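Local structure of putative agmatine deiminase (Streptococcus mutans, 2EWO) at residues A2-K6 and R142-E146; Q12-R16 and G111-A115; S57-V62 and S83-R87; W123-D128 and H182-N186. The protein probably catalyses the hydrolysis of agmatine to N-carbamoylputrescine and ammonia, the reaction of agmatine deiminases (agmatine iminohydrolases). All coordinates share one frame; numbering follows the deposited sequence.

Contact 1: residues A2-K6 and R142-E146; sequences AKRIK and RKVCE
Arg142, Ala2 and Arg4 carry the junction between the N-terminal residues 2-6 and residues 142-146 of helix 137-146. Arg142 reaches out from the helix and gives one N-H of NH2 to the carbonyl oxygen of Ala2, a nearly straight bond (3.1 Å between Arg142 NH2 and Ala2 O, 171° at the hydrogen). The oxygen lies at the edge of the guanidinium, in its plane, while the donor is tilted out of the plane of the Ala2 carbonyl. With CG anti to the backbone N (chi1 -175°) and a bend at chi2, the Arg142 chain swings its guanidinium toward residues 2-6; a long, flexible side chain lets the helix reach the N-terminal backbone. Ala2 CB points toward the helix, 4.0 Å from Cys145 O, and a small residue suits the place. Arg4 comes in from the flank and lays one face of its guanidinium on the Arg142 chain, with Arg142 CD 3.5 Å from Arg4 CZ. The two guanidinium planes are inclined by 30°, and Arg4 NE stands 3.6 Å from Arg142 NE. Two like charges this close are probably eased by the salt bridge from Arg4 NH1 to Asp117. Glu146 takes a hydrogen bond on OE1 from Ile88 N of the second subunit, whose Leu75 packs on Arg142. Residues 4-5 form a short, weakly bonded strand, outermost within this chain in a mixed sheet, beside strand 152-155 and with strand 113-119 beyond it; helix 137-146 is wedged between this edge and the second subunit.

Contact 2: residues Q12-R16 and G111-A115; sequences QDGFR and GDLRA
The turn that ends the short helix 10-13 is tied to the start of strand 113-119 by an arginine, Arg114, spread over the face of Phe15 and salt-bridged to Asp13. The guanidinium and the ring are nearly parallel, their planes 13° apart, and Arg114 CZ lies 3.8 Å from Phe15 CE1. The aliphatic part of the same side chain continues across the ring, with Arg114 CG 4.2 Å from the ring centroid in a CH-pi contact. A bend at chi2 (96°), followed by another at chi3, folds the arginine down along the aromatic surface. Its far end then meets Asp13: Arg114 NH2 donates to Asp13 OD2 at 2.8 Å, with 144° at the hydrogen. The carboxylate oxygen sits in the guanidinium plane and uses its anti lone pair. Arginine suits the place: methylenes and flat group cover the ring while its end reaches a carboxylate. Strand 113-119 is an inner strand of a mixed sheet, between strands 104-107 and 152-155, and from the latter Tyr153 OH accepts a hydrogen bond from Arg114 NE. Asp13 is held from its own side as well, since OD1 is bonded to Thr8 OG1. Between Asp13 and Phe15, Gly14 leaves the helix with positive phi, which glycine adopts easily; after this change of direction Phe15 points toward the strand. Asp112 CB approaches Phe15 CZ obliquely, at 4.1 Å, and strand 104-107 supplies Leu106 against the phenylalanine.

Contact 3: residues S57-V62 and S83-R87; sequences SEFEPV and SHNIR
His84 begins the contact lightly, its CD2 4.4 Å from Ser57 O. Asn85 follows and points into the loop 57-62. With its CG between the backbone N and the carbonyl carbon (chi1 58°), the amide turns back against Pro61, whose CA lies 3.6 Å from Asn85 CG. Asn85 ND2 reaches Ser57 O at 3.3 Å, a hydrogen bond left doubtful by the crowding of that nitrogen in the model. The backbone oxygen of Asn85 is surer and accepts Val62 N at 3.1 Å (152°). Ile86 pairs with Val62 in a parallel beta bridge; both side chains project from the same face of the sheet, Val62 CG2 3.9 Å from Ile86 CG1. Beta-branched residues suit this buried sheet face. Arg87 N donates to Val62 O at 2.9 Å, closing the pairing, while the extended Arg87 side chain bonds through NE to Ser63 OG. Strands 62-66 and 86-90, linked through helix 71-79, make a beta-alpha-beta unit. Val62 is thus gripped through both N and O, which implies that backbone bonding fixes the strand register at its first residues, while Val62 and Ile86 add an apolar contact on one face.

Contact 4: residues W123-D128 and H182-N186; sequences WGGLVD and HPSRN
The Trp123-Gly124 peptide lies over one face of the Arg185 guanidinium, with Gly124 N over its centre and 3.6 Å from Arg185 CZ. The peptide carbon Trp123 C is offset toward the rim, 3.6 Å from Arg185 NH2, and this same NH2 is at the edge of the indole, near its plane. The loop 123-128 thus rests on a type I beta turn, His182 to Arg185, both belonging to connections outside the regular helices and strands of the deiminase domain. A second flat group, the His182 imidazole, holds the turn from within: Ser184 N donates to His182 ND1 at 3.3 Å, straight (171°) and in the ring plane. The Asp128 carboxylate runs nearly parallel to that imidazole plane, Asp128 OD2 being 4.1 Å from His182 CE1. The bent Arg185 chain, turned at chi2 (80°) and again at chi3, carries the guanidinium back over the loop, and its NE makes a salt bridge with Glu161. A planar cation of this kind can lie on a peptide while its NE also pairs with a carboxylate. The Trp123 indole joins an aromatic cluster, edge-to-face with Phe120 and Trp97. Gly124 and Gly125 both have positive phi in regions that a side chain would make hard to reach, which suits two glycines at this sharp bend. Farther along, Leu126 packs on Leu126 of the third subunit. The Ser184 backbone meets the bend: Gly124 CA offers its hydrogen to Ser184 O at 3.2 Å, with 147° at the hydrogen.

Contacts 1 and 2 share a sheet and touch each other, Cys145 SG lying 3.9 Å from Ala115 CB; contact 2 is nested in the loop that contact 1 closes. Contacts 1, 3 and 4 are partly buried, and contact 2 is at the surface. Contacts 1 and 2 both rely on arginines reaching out from helix or strand, but contact 2 is a clasp within one chain, whereas contact 1 faces the second subunit. Contact 3, also bordering that subunit, belongs to another sheet and depends chiefly on backbone pairing and apolar packing. Contact 4 joins two loops without any hydrogen bond between them, and its centre is about 36 Å from that of contact 3, on the opposite side of the chain's centre.

Contact 1: residues A2-K6 and R142-E146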
loop_
_atom_site.group_PDB
_atom_site.type_symbol
_atom_site.label_atom_id
_atom_site.label_comp_id
_atom_site.label_asym_id
_atom_site.label_seq_id
_atom_site.Cartn_x
_atom_site.Cartn_y
_atom_site.Cartn_z
ATOM N N ALA A 2 16.302 10.296 19.782
ATOM C CA ALA A 2 14.816 10.139 19.764
ATOM C C ALA A 2 14.418 8.876 20.526
ATOM O O ALA A 2 13.826 7.958 19.957
ATOM C CB ALA A 2 14.313 10.080 18.319
ATOM N N LYS A 3 14.750 8.844 21.816
ATOM C CA LYS A 3 14.441 7.700 22.661
ATOM C C LYS A 3 13.155 7.862 23.469
ATOM O O LYS A 3 12.379 8.793 23.245
ATOM C CB LYS A 3 15.616 7.388 23.596
ATOM C CG LYS A 3 15.900 8.419 24.674
ATOM C CD LYS A 3 17.048 7.968 25.582
ATOM C CE LYS A 3 17.273 8.947 26.746
ATOM N NZ LYS A 3 17.710 10.327 26.323
ATOM N N ARG A 4 12.932 6.944 24.409
ATOM C CA ARG A 4 11.729 6.947 25.242
ATOM C C ARG A 4 12.031 6.825 26.725
ATOM O O ARG A 4 12.465 5.779 27.189
ATOM C CB ARG A 4 10.795 5.788 24.848
ATOM C CG ARG A 4 10.134 5.923 23.479
ATOM C CD ARG A 4 8.616 6.106 23.561
ATOM N NE ARG A 4 7.894 4.910 23.114
ATOM C CZ ARG A 4 6.694 4.915 22.534
ATOM N NH1 ARG A 4 6.054 6.064 22.319
ATOM N NH2 ARG A 4 6.138 3.769 22.155
ATOM N N ILE A 5 11.800 7.898 27.467
ATOM C CA ILE A 5 12.012 7.856 28.906
ATOM C C ILE A 5 10.887 6.991 29.444
ATOM O O ILE A 5 9.726 7.183 29.078
ATOM C CB ILE A 5 11.914 9.246 29.525
ATOM C CG1 ILE A 5 11.686 9.124 31.032
ATOM C CG2 ILE A 5 10.823 10.030 28.822
ATOM C CD1 ILE A 5 12.845 8.467 31.771
ATOM N N LYS A 6 11.216 6.052 30.324
ATOM C CA LYS A 6 10.174 5.177 30.826
ATOM C C LYS A 6 10.061 4.919 32.314
ATOM O O LYS A 6 9.077 4.328 32.752
ATOM C CB LYS A 6 10.234 3.843 30.077
ATOM C CG LYS A 6 11.640 3.329 29.781
ATOM C CD LYS A 6 11.583 2.033 28.971
ATOM C CE LYS A 6 10.822 2.217 27.657
ATOM N NZ LYS A 6 10.726 0.964 26.853
ATOM N N ARG A 142 4.664 8.938 17.660
ATOM C CA ARG A 142 6.028 8.432 17.783
ATOM C C ARG A 142 6.860 8.883 16.586
ATOM O O ARG A 142 7.986 9.348 16.744
ATOM C CB ARG A 142 6.015 6.904 17.845
ATOM C CG ARG A 142 7.370 6.259 18.085
ATOM C CD ARG A 142 7.742 6.321 19.550
ATOM N NE ARG A 142 9.099 5.855 19.829
ATOM C CZ ARG A 142 10.199 6.594 19.692
ATOM N NH1 ARG A 142 10.117 7.848 19.272
ATOM N NH2 ARG A 142 11.386 6.087 20.003
ATOM N N LYS A 143 6.293 8.743 15.391
ATOM C CA LYS A 143 6.982 9.126 14.156
ATOM C C LYS A 143 7.417 10.597 14.125
ATOM O O LYS A 143 8.536 10.928 13.724
ATOM C CB LYS A 143 6.094 8.865 12.933
ATOM C CG LYS A 143 5.967 7.417 12.460
ATOM C CD LYS A 143 5.094 7.374 11.188
ATOM C CE LYS A 143 4.683 5.964 10.755
ATOM N NZ LYS A 143 3.693 5.969 9.629
ATOM N N VAL A 144 6.522 11.485 14.530
ATOM C CA VAL A 144 6.841 12.899 14.531
ATOM C C VAL A 144 7.887 13.247 15.609
ATOM O O VAL A 144 8.653 14.192 15.448
ATOM C CB VAL A 144 5.552 13.730 14.700
ATOM C CG1 VAL A 144 4.872 13.327 15.972
ATOM C CG2 VAL A 144 5.869 15.215 14.695
ATOM N N CYS A 145 7.933 12.498 16.702
ATOM C CA CYS A 145 8.951 12.786 17.697
ATOM C C CYS A 145 10.295 12.292 17.179
ATOM O O CYS A 145 11.335 12.701 17.676
ATOM C CB CYS A 145 8.687 12.074 19.022
ATOM S SG CYS A 145 7.429 12.794 20.066
ATOM N N GLU A 146 10.287 11.408 16.190
ATOM C CA GLU A 146 11.543 10.869 15.686
ATOM C C GLU A 146 12.292 11.813 14.794
ATOM O O GLU A 146 13.511 11.945 14.905
ATOM C CB GLU A 146 11.303 9.573 14.915
ATOM C CG GLU A 146 11.376 8.311 15.750
ATOM C CD GLU A 146 12.778 8.020 16.297
ATOM O OE1 GLU A 146 13.751 7.990 15.507
ATOM O OE2 GLU A 146 12.900 7.801 17.525
#

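Contact 2: residues Q12-R16 and G111-A115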
loop_
_atom_site.group_PDB
_atom_site.type_symbol
_atom_site.label_atom_id
_atom_site.label_comp_id
_atom_site.label_asym_id
_atom_site.label_seq_id
_atom_site.Cartn_x
_atom_site.Cartn_y
_atom_site.Cartn_z
ATOM N N GLN A 12 8.273 14.695 37.705
ATOM C CA GLN A 12 9.534 14.446 38.381
ATOM C C GLN A 12 10.691 14.948 37.544
ATOM O O GLN A 12 11.645 15.527 38.069
ATOM C CB GLN A 12 9.715 12.956 38.606
ATOM C CG GLN A 12 8.445 12.263 38.995
ATOM C CD GLN A 12 8.453 10.808 38.593
ATOM O OE1 GLN A 12 7.442 10.117 38.704
ATOM N NE2 GLN A 12 9.598 10.331 38.123
ATOM N N ASP A 13 10.603 14.715 36.236
ATOM C CA ASP A 13 11.650 15.123 35.294
ATOM C C ASP A 13 11.735 16.633 35.086
ATOM O O ASP A 13 12.665 17.123 34.446
ATOM C CB ASP A 13 11.436 14.427 33.945
ATOM C CG ASP A 13 11.730 12.940 34.002
ATOM O OD1 ASP A 13 11.340 12.298 34.998
ATOM O OD2 ASP A 13 12.342 12.418 33.045
ATOM N N GLY A 14 10.763 17.363 35.627
ATOM C CA GLY A 14 10.767 18.805 35.490
ATOM C C GLY A 14 10.348 19.312 34.124
ATOM O O GLY A 14 11.038 20.141 33.530
ATOM N N PHE A 15 9.236 18.798 33.605
ATOM C CA PHE A 15 8.719 19.248 32.315
ATOM C C PHE A 15 7.251 19.593 32.489
ATOM O O PHE A 15 6.615 19.142 33.441
ATOM C CB PHE A 15 8.878 18.173 31.236
ATOM C CG PHE A 15 10.296 17.977 30.776
ATOM C CD1 PHE A 15 11.260 17.457 31.642
ATOM C CD2 PHE A 15 10.668 18.291 29.471
ATOM C CE1 PHE A 15 12.569 17.250 31.216
ATOM C CE2 PHE A 15 11.976 18.089 29.035
ATOM C CZ PHE A 15 12.928 17.565 29.911
ATOM N N ARG A 16 6.718 20.390 31.569
ATOM C CA ARG A 16 5.326 20.830 31.643
ATOM C C ARG A 16 4.794 21.310 30.306
ATOM O O ARG A 16 5.456 22.074 29.606
ATOM C CB ARG A 16 5.192 21.982 32.650
ATOM C CG ARG A 16 6.288 23.050 32.510
ATOM C CD ARG A 16 5.992 24.322 33.293
ATOM N NE ARG A 16 5.110 25.227 32.559
ATOM C CZ ARG A 16 5.483 25.956 31.510
ATOM N NH1 ARG A 16 6.732 25.894 31.071
ATOM N NH2 ARG A 16 4.607 26.736 30.885
ATOM N N GLY A 111 15.594 24.701 27.829
ATOM C CA GLY A 111 15.980 24.420 26.457
ATOM C C GLY A 111 15.536 23.066 25.921
ATOM O O GLY A 111 15.147 22.955 24.758
ATOM N N ASP A 112 15.598 22.041 26.770
ATOM C CA ASP A 112 15.221 20.680 26.386
ATOM C C ASP A 112 13.742 20.581 25.967
ATOM O O ASP A 112 12.878 21.269 26.516
ATOM C CB ASP A 112 15.503 19.701 27.547
ATOM C CG ASP A 112 16.929 19.839 28.130
ATOM O OD1 ASP A 112 17.814 20.443 27.468
ATOM O OD2 ASP A 112 17.164 19.330 29.255
ATOM N N LEU A 113 13.461 19.732 24.981
ATOM C CA LEU A 113 12.095 19.519 24.500
ATOM C C LEU A 113 11.750 18.034 24.572
ATOM O O LEU A 113 12.350 17.217 23.880
ATOM C CB LEU A 113 11.942 19.996 23.051
ATOM C CG LEU A 113 10.585 19.676 22.395
ATOM C CD1 LEU A 113 9.482 20.484 23.059
ATOM C CD2 LEU A 113 10.635 19.982 20.907
ATOM N N ARG A 114 10.777 17.702 25.411
ATOM C CA ARG A 114 10.332 16.331 25.592
ATOM C C ARG A 114 8.932 16.194 24.995
ATOM O O ARG A 114 8.528 17.014 24.178
ATOM C CB ARG A 114 10.288 16.025 27.077
ATOM C CG ARG A 114 11.023 14.791 27.471
ATOM C CD ARG A 114 12.419 15.080 27.948
ATOM N NE ARG A 114 12.631 14.405 29.222
ATOM C CZ ARG A 114 13.812 14.017 29.689
ATOM N NH1 ARG A 114 14.916 14.245 28.983
ATOM N NH2 ARG A 114 13.881 13.385 30.857
ATOM N N ALA A 115 8.190 15.164 25.400
ATOM C CA ALA A 115 6.819 14.955 24.906
ATOM C C ALA A 115 6.107 13.791 25.595
ATOM O O ALA A 115 6.738 12.921 26.184
ATOM C CB ALA A 115 6.816 14.735 23.390
#

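Contact 3: residues S57-V62 and S83-R87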
loop_
_atom_site.group_PDB
_atom_site.type_symbol
_atom_site.label_atom_id
_atom_site.label_comp_id
_atom_site.label_asym_id
_atom_site.label_seq_id
_atom_site.Cartn_x
_atom_site.Cartn_y
_atom_site.Cartn_z
ATOM N N SER A 57 1.507 30.053 7.620
ATOM C CA SER A 57 2.702 30.490 6.885
ATOM C C SER A 57 3.286 31.819 7.324
ATOM O O SER A 57 4.484 31.925 7.606
ATOM C CB SER A 57 2.409 30.591 5.382
ATOM O OG SER A 57 1.978 29.354 4.844
ATOM N N GLU A 58 2.443 32.842 7.361
ATOM C CA GLU A 58 2.908 34.164 7.738
ATOM C C GLU A 58 3.268 34.347 9.212
ATOM O O GLU A 58 3.717 35.416 9.607
ATOM C CB GLU A 58 1.887 35.226 7.318
ATOM C CG GLU A 58 0.443 34.947 7.701
ATOM C CD GLU A 58 -0.383 36.230 7.772
ATOM O OE1 GLU A 58 -0.119 37.048 8.685
ATOM O OE2 GLU A 58 -1.281 36.431 6.916
ATOM N N PHE A 59 3.114 33.313 10.027
ATOM C CA PHE A 59 3.431 33.472 11.439
ATOM C C PHE A 59 4.594 32.595 11.898
ATOM O O PHE A 59 5.397 32.986 12.756
ATOM C CB PHE A 59 2.173 33.187 12.262
ATOM C CG PHE A 59 1.009 34.086 11.910
ATOM C CD1 PHE A 59 0.955 35.398 12.378
ATOM C CD2 PHE A 59 -0.012 33.632 11.079
ATOM C CE1 PHE A 59 -0.101 36.247 12.026
ATOM C CE2 PHE A 59 -1.071 34.473 10.720
ATOM C CZ PHE A 59 -1.114 35.784 11.196
ATOM N N GLU A 60 4.678 31.410 11.304
ATOM C CA GLU A 60 5.713 30.425 11.615
ATOM C C GLU A 60 5.672 29.333 10.566
ATOM O O GLU A 60 4.791 29.319 9.710
ATOM C CB GLU A 60 5.470 29.805 12.996
ATOM C CG GLU A 60 4.000 29.604 13.351
ATOM C CD GLU A 60 3.803 28.880 14.669
ATOM O OE1 GLU A 60 4.639 29.047 15.578
ATOM O OE2 GLU A 60 2.799 28.150 14.803
ATOM N N PRO A 61 6.640 28.413 10.604
ATOM C CA PRO A 61 6.674 27.317 9.633
ATOM C C PRO A 61 5.651 26.219 9.920
ATOM O O PRO A 61 5.231 25.993 11.067
ATOM C CB PRO A 61 8.103 26.806 9.744
ATOM C CG PRO A 61 8.413 27.063 11.184
ATOM C CD PRO A 61 7.883 28.451 11.386
ATOM N N VAL A 62 5.254 25.547 8.845
ATOM C CA VAL A 62 4.291 24.460 8.917
ATOM C C VAL A 62 4.921 23.163 8.445
ATOM O O VAL A 62 5.660 23.136 7.449
ATOM C CB VAL A 62 3.063 24.691 8.022
ATOM C CG1 VAL A 62 2.003 23.664 8.370
ATOM C CG2 VAL A 62 2.536 26.103 8.179
ATOM N N SER A 83 5.326 28.666 -1.935
ATOM C CA SER A 83 6.162 27.747 -1.158
ATOM C C SER A 83 7.132 28.562 -0.310
ATOM O O SER A 83 8.249 28.872 -0.744
ATOM C CB SER A 83 6.955 26.803 -2.079
ATOM O OG SER A 83 7.795 25.922 -1.332
ATOM N N HIS A 84 6.707 28.917 0.897
ATOM C CA HIS A 84 7.563 29.707 1.768
ATOM C C HIS A 84 8.258 28.868 2.839
ATOM O O HIS A 84 9.355 28.347 2.615
ATOM C CB HIS A 84 6.752 30.850 2.399
ATOM C CG HIS A 84 7.569 31.776 3.247
ATOM N ND1 HIS A 84 8.924 31.967 3.057
ATOM C CD2 HIS A 84 7.224 32.573 4.285
ATOM C CE1 HIS A 84 9.374 32.835 3.942
ATOM N NE2 HIS A 84 8.362 33.220 4.701
ATOM N N ASN A 85 7.618 28.730 3.995
ATOM C CA ASN A 85 8.196 27.966 5.098
ATOM C C ASN A 85 7.374 26.725 5.457
ATOM O O ASN A 85 7.309 26.312 6.617
ATOM C CB ASN A 85 8.338 28.874 6.315
ATOM C CG ASN A 85 7.015 29.474 6.746
ATOM O OD1 ASN A 85 6.121 29.705 5.920
ATOM N ND2 ASN A 85 6.884 29.749 8.044
ATOM N N ILE A 86 6.752 26.142 4.439
ATOM C CA ILE A 86 5.945 24.946 4.598
ATOM C C ILE A 86 6.701 23.741 4.021
ATOM O O ILE A 86 7.070 23.742 2.836
ATOM C CB ILE A 86 4.599 25.092 3.851
ATOM C CG1 ILE A 86 3.779 26.225 4.461
ATOM C CG2 ILE A 86 3.817 23.793 3.906
ATOM C CD1 ILE A 86 2.466 26.474 3.744
ATOM N N ARG A 87 6.952 22.728 4.856
ATOM C CA ARG A 87 7.644 21.517 4.399
ATOM C C ARG A 87 6.703 20.322 4.403
ATOM O O ARG A 87 5.938 20.112 5.347
ATOM C CB ARG A 87 8.860 21.193 5.277
ATOM C CG ARG A 87 8.550 20.781 6.709
ATOM C CD ARG A 87 9.824 20.313 7.398
ATOM N NE ARG A 87 9.626 19.984 8.809
ATOM C CZ ARG A 87 10.592 19.539 9.607
ATOM N NH1 ARG A 87 11.814 19.371 9.129
ATOM N NH2 ARG A 87 10.342 19.265 10.881
#

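Contact 4: residues W123-D128 and H182-N186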
loop_
_atom_site.group_PDB
_atom_site.type_symbol
_atom_site.label_atom_id
_atom_site.label_comp_id
_atom_site.label_asym_id
_atom_site.label_seq_id
_atom_site.Cartn_x
_atom_site.Cartn_y
_atom_site.Cartn_z
ATOM N N TRP A 123 -11.041 7.700 19.317
ATOM C CA TRP A 123 -12.130 8.267 20.104
ATOM C C TRP A 123 -13.121 7.190 20.536
ATOM O O TRP A 123 -14.275 7.193 20.104
ATOM C CB TRP A 123 -12.860 9.336 19.280
ATOM C CG TRP A 123 -11.944 10.388 18.757
ATOM C CD1 TRP A 123 -11.355 11.393 19.474
ATOM C CD2 TRP A 123 -11.414 10.477 17.430
ATOM N NE1 TRP A 123 -10.485 12.097 18.677
ATOM C CE2 TRP A 123 -10.501 11.556 17.418
ATOM C CE3 TRP A 123 -11.615 9.748 16.251
ATOM C CZ2 TRP A 123 -9.790 11.922 16.269
ATOM C CZ3 TRP A 123 -10.909 10.111 15.109
ATOM C CH2 TRP A 123 -10.008 11.187 15.128
ATOM N N GLY A 124 -12.677 6.268 21.384
ATOM C CA GLY A 124 -13.572 5.213 21.836
ATOM C C GLY A 124 -13.016 3.818 21.634
ATOM O O GLY A 124 -12.945 3.031 22.577
ATOM N N GLY A 125 -12.627 3.509 20.403
ATOM C CA GLY A 125 -12.071 2.205 20.118
ATOM C C GLY A 125 -13.066 1.266 19.485
ATOM O O GLY A 125 -13.861 1.662 18.632
ATOM N N LEU A 126 -13.000 0.007 19.893
ATOM C CA LEU A 126 -13.904 -1.010 19.382
ATOM C C LEU A 126 -15.256 -0.831 20.048
ATOM O O LEU A 126 -16.246 -1.464 19.673
ATOM C CB LEU A 126 -13.357 -2.403 19.688
ATOM C CG LEU A 126 -12.436 -3.038 18.647
ATOM C CD1 LEU A 126 -11.834 -4.299 19.223
ATOM C CD2 LEU A 126 -13.220 -3.339 17.371
ATOM N N VAL A 127 -15.291 0.044 21.043
ATOM C CA VAL A 127 -16.519 0.299 21.767
ATOM C C VAL A 127 -17.298 1.453 21.155
ATOM O O VAL A 127 -18.512 1.363 20.982
ATOM C CB VAL A 127 -16.221 0.564 23.273
ATOM C CG1 VAL A 127 -14.895 1.277 23.422
ATOM C CG2 VAL A 127 -17.351 1.369 23.907
ATOM N N ASP A 128 -16.609 2.526 20.794
ATOM C CA ASP A 128 -17.317 3.657 20.224
ATOM C C ASP A 128 -16.471 4.478 19.266
ATOM O O ASP A 128 -16.795 5.626 18.971
ATOM C CB ASP A 128 -17.838 4.542 21.356
ATOM C CG ASP A 128 -18.802 5.594 20.872
ATOM O OD1 ASP A 128 -19.782 5.228 20.190
ATOM O OD2 ASP A 128 -18.585 6.786 21.180
ATOM N N HIS A 182 -15.944 8.775 29.836
ATOM C CA HIS A 182 -16.727 7.936 28.937
ATOM C C HIS A 182 -16.242 6.492 29.102
ATOM O O HIS A 182 -15.055 6.249 29.309
ATOM C CB HIS A 182 -16.537 8.422 27.491
ATOM C CG HIS A 182 -17.628 8.001 26.553
ATOM N ND1 HIS A 182 -17.790 6.699 26.130
ATOM C CD2 HIS A 182 -18.611 8.714 25.953
ATOM C CE1 HIS A 182 -18.823 6.629 25.309
ATOM N NE2 HIS A 182 -19.340 7.838 25.186
ATOM N N PRO A 183 -17.155 5.514 29.043
ATOM C CA PRO A 183 -16.735 4.119 29.194
ATOM C C PRO A 183 -15.752 3.643 28.112
ATOM O O PRO A 183 -14.990 2.711 28.348
ATOM C CB PRO A 183 -18.064 3.356 29.176
ATOM C CG PRO A 183 -18.946 4.221 28.313
ATOM C CD PRO A 183 -18.611 5.604 28.835
ATOM N N SER A 184 -15.761 4.284 26.940
ATOM C CA SER A 184 -14.860 3.895 25.849
ATOM C C SER A 184 -13.539 4.636 25.947
ATOM O O SER A 184 -12.899 4.916 24.941
ATOM C CB SER A 184 -15.497 4.184 24.479
ATOM O OG SER A 184 -15.678 5.570 24.248
ATOM N N ARG A 185 -13.113 4.919 27.170
ATOM C CA ARG A 185 -11.888 5.668 27.382
ATOM C C ARG A 185 -11.461 5.520 28.840
ATOM O O ARG A 185 -11.858 6.322 29.687
ATOM C CB ARG A 185 -12.171 7.141 27.079
ATOM C CG ARG A 185 -10.987 7.967 26.669
ATOM C CD ARG A 185 -10.634 7.750 25.206
ATOM N NE ARG A 185 -11.306 8.677 24.292
ATOM C CZ ARG A 185 -12.610 8.686 24.041
ATOM N NH1 ARG A 185 -13.418 7.819 24.632
ATOM N NH2 ARG A 185 -13.104 9.566 23.186
ATOM N N ASN A 186 -10.678 4.491 29.144
ATOM C CA ASN A 186 -10.190 4.279 30.511
ATOM C C ASN A 186 -11.236 3.890 31.552
ATOM O O ASN A 186 -11.329 4.507 32.611
ATOM C CB ASN A 186 -9.457 5.531 30.994
ATOM C CG ASN A 186 -8.350 5.949 30.052
ATOM O OD1 ASN A 186 -7.867 7.091 30.092
ATOM N ND2 ASN A 186 -7.927 5.021 29.195
#